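Exo-beta-1,3-glucanase (Streptomyces sp. SirexAA-E, PDB 4PEY) hydrolyses laminarin and laminarioligosaccharides as a secreted family 55 exo-beta-1,3-glucanase, releasing glucose and laminaribiose. Local coordinates at residues Gly534-Val539 and Asp545-Asp550. The protein carries 1 engineered substitution. Sequence-based numbering, arbitrary orientation.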
loop_
_atom_site.group_PDB
_atom_site.type_symbol
_atom_site.label_atom_id
_atom_site.label_comp_id
_atom_site.label_asym_id
_atom_site.label_seq_id
_atom_site.Cartn_x
_atom_site.Cartn_y
_atom_site.Cartn_z
ATOM N N GLY A 534 -3.544 -25.390 -9.268
ATOM C CA GLY A 534 -4.876 -25.257 -8.706
ATOM C C GLY A 534 -5.790 -24.547 -9.693
ATOM O O GLY A 534 -5.324 -24.024 -10.708
ATOM N N GLN A 535 -7.089 -24.527 -9.405
ATOM C CA GLN A 535 -8.053 -23.792 -10.231
ATOM C C GLN A 535 -9.147 -23.201 -9.352
ATOM O O GLN A 535 -9.412 -23.720 -8.257
ATOM C CB GLN A 535 -8.716 -24.694 -11.288
ATOM C CG GLN A 535 -7.775 -25.477 -12.218
ATOM C CD GLN A 535 -7.145 -24.630 -13.318
ATOM O OE1 GLN A 535 -7.440 -23.449 -13.463
ATOM N NE2 GLN A 535 -6.280 -25.252 -14.111
ATOM N N TYR A 536 -9.804 -22.153 -9.857
ATOM C CA TYR A 536 -11.048 -21.646 -9.278
ATOM C C TYR A 536 -12.243 -22.373 -9.873
ATOM O O TYR A 536 -12.245 -22.701 -11.063
ATOM C CB TYR A 536 -11.211 -20.142 -9.522
ATOM C CG TYR A 536 -10.238 -19.292 -8.754
ATOM C CD1 TYR A 536 -8.922 -19.150 -9.181
ATOM C CD2 TYR A 536 -10.639 -18.610 -7.605
ATOM C CE1 TYR A 536 -8.025 -18.376 -8.473
ATOM C CE2 TYR A 536 -9.744 -17.826 -6.885
ATOM C CZ TYR A 536 -8.436 -17.713 -7.329
ATOM O OH TYR A 536 -7.529 -16.940 -6.633
ATOM N N GLU A 537 -13.257 -22.621 -9.054
ATOM C CA GLU A 537 -14.495 -23.214 -9.550
ATOM C C GLU A 537 -15.422 -22.141 -10.113
ATOM O O GLU A 537 -16.205 -22.400 -11.035
ATOM C CB GLU A 537 -15.190 -23.999 -8.432
ATOM C CG GLU A 537 -14.342 -25.161 -7.949
ATOM C CD GLU A 537 -15.024 -26.018 -6.907
ATOM O OE1 GLU A 537 -15.737 -25.468 -6.046
ATOM O OE2 GLU A 537 -14.830 -27.250 -6.949
ATOM N N HIS A 538 -15.335 -20.945 -9.533
ATOM C CA HIS A 538 -16.181 -19.812 -9.897
ATOM C C HIS A 538 -15.454 -18.514 -9.581
ATOM O O HIS A 538 -14.388 -18.525 -8.964
ATOM C CB HIS A 538 -17.520 -19.854 -9.147
ATOM C CG HIS A 538 -18.372 -21.035 -9.499
ATOM N ND1 HIS A 538 -18.993 -21.162 -10.722
ATOM C CD2 HIS A 538 -18.698 -22.144 -8.792
ATOM C CE1 HIS A 538 -19.669 -22.299 -10.754
ATOM N NE2 HIS A 538 -19.508 -22.912 -9.595
ATOM N N VAL A 539 -16.042 -17.394 -9.992
ATOM C CA VAL A 539 -15.504 -16.076 -9.669
ATOM C C VAL A 539 -16.038 -15.573 -8.323
ATOM O O VAL A 539 -15.269 -15.249 -7.413
ATOM C CB VAL A 539 -15.844 -15.057 -10.777
ATOM C CG1 VAL A 539 -15.395 -13.658 -10.382
ATOM C CG2 VAL A 539 -15.190 -15.475 -12.092
ATOM N N ASP A 545 -17.329 -18.427 -14.707
ATOM C CA ASP A 545 -16.708 -19.668 -15.169
ATOM C C ASP A 545 -15.593 -20.120 -14.236
ATOM O O ASP A 545 -14.914 -19.291 -13.633
ATOM C CB ASP A 545 -16.118 -19.503 -16.575
ATOM C CG ASP A 545 -17.160 -19.207 -17.630
ATOM O OD1 ASP A 545 -18.364 -19.433 -17.387
ATOM O OD2 ASP A 545 -16.756 -18.763 -18.727
ATOM N N PRO A 546 -15.373 -21.439 -14.145
ATOM C CA PRO A 546 -14.137 -21.900 -13.512
ATOM C C PRO A 546 -12.940 -21.471 -14.344
ATOM O O PRO A 546 -13.087 -21.220 -15.540
ATOM C CB PRO A 546 -14.282 -23.423 -13.519
ATOM C CG PRO A 546 -15.190 -23.699 -14.688
ATOM C CD PRO A 546 -16.163 -22.553 -14.701
ATOM N N THR A 547 -11.763 -21.381 -13.740
ATOM C CA THR A 547 -10.567 -21.264 -14.558
ATOM C C THR A 547 -10.265 -22.646 -15.142
ATOM O O THR A 547 -10.672 -23.671 -14.583
ATOM C CB THR A 547 -9.367 -20.735 -13.757
ATOM O OG1 THR A 547 -9.107 -21.582 -12.625
ATOM C CG2 THR A 547 -9.636 -19.303 -13.276
ATOM N N SER A 548 -9.575 -22.673 -16.277
ATOM C CA SER A 548 -9.192 -23.943 -16.897
ATOM C C SER A 548 -7.876 -23.794 -17.644
ATOM O O SER A 548 -7.425 -22.677 -17.893
ATOM C CB SER A 548 -10.287 -24.441 -17.843
ATOM O OG SER A 548 -10.384 -23.630 -18.995
ATOM N N GLY A 549 -7.256 -24.920 -17.988
ATOM C CA GLY A 549 -5.982 -24.907 -18.688
ATOM C C GLY A 549 -4.823 -24.516 -17.787
ATOM O O GLY A 549 -4.997 -24.325 -16.579
ATOM N N ASP A 550 -3.634 -24.405 -18.369
ATOM C CA ASP A 550 -2.473 -23.915 -17.631
ATOM C C ASP A 550 -1.942 -22.628 -18.247
ATOM O O ASP A 550 -0.767 -22.288 -18.080
ATOM C CB ASP A 550 -1.362 -24.968 -17.571
ATOM C CG ASP A 550 -0.792 -25.325 -18.944
ATOM O OD1 ASP A 550 -1.219 -24.745 -19.965
ATOM O OD2 ASP A 550 0.111 -26.193 -18.997
HETATM O O HOH W 1 -6.400 -21.740 -15.481
#
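Gln-535 reaches across to Thr-547 and Gly-549 with its CB and both ends of its amide. Its CB lies 3.4 Å from Thr-547 OG1; CG, beside the backbone N (chi1 -54°), stays farther off, CD comes back to 3.7 Å from OG1, and a bend at chi2 carries the amide along the 545-550 loop. There OE1 accepts the Thr-547 hydroxyl on a lone pair in the carbonyl plane (OG1 to OE1 2.6 Å), while NE2 donates to Gly-549 O at 2.9 Å, nearly straight at 162° and close to the amide plane. A water is placed to donate to OE1 or Ser-548 O. Thr-547 OG1 in turn accepts from Tyr-536 N at 2.9 Å, and Thr-547 N returns a more bent bond to Tyr-536 O (3.0 Å). The Thr-547 methyl CG2 lies obliquely and loosely by the Tyr-536 ring, 4.2 Å from CD1. The tyrosine hydroxyl bonds to Ser-496, and its side chain lies about 7 Å from that of Ala-458, the engineered residue at the inferred proton-donor position. The contact thus joins the loop before strand 555-560 to strand 535-536 and the residues after it, the two chains running roughly antiparallel. Both amide ends are engaged, which probably fixes which is O and which N, and the threonine hydroxyl links the glutamine side chain to the strand backbone.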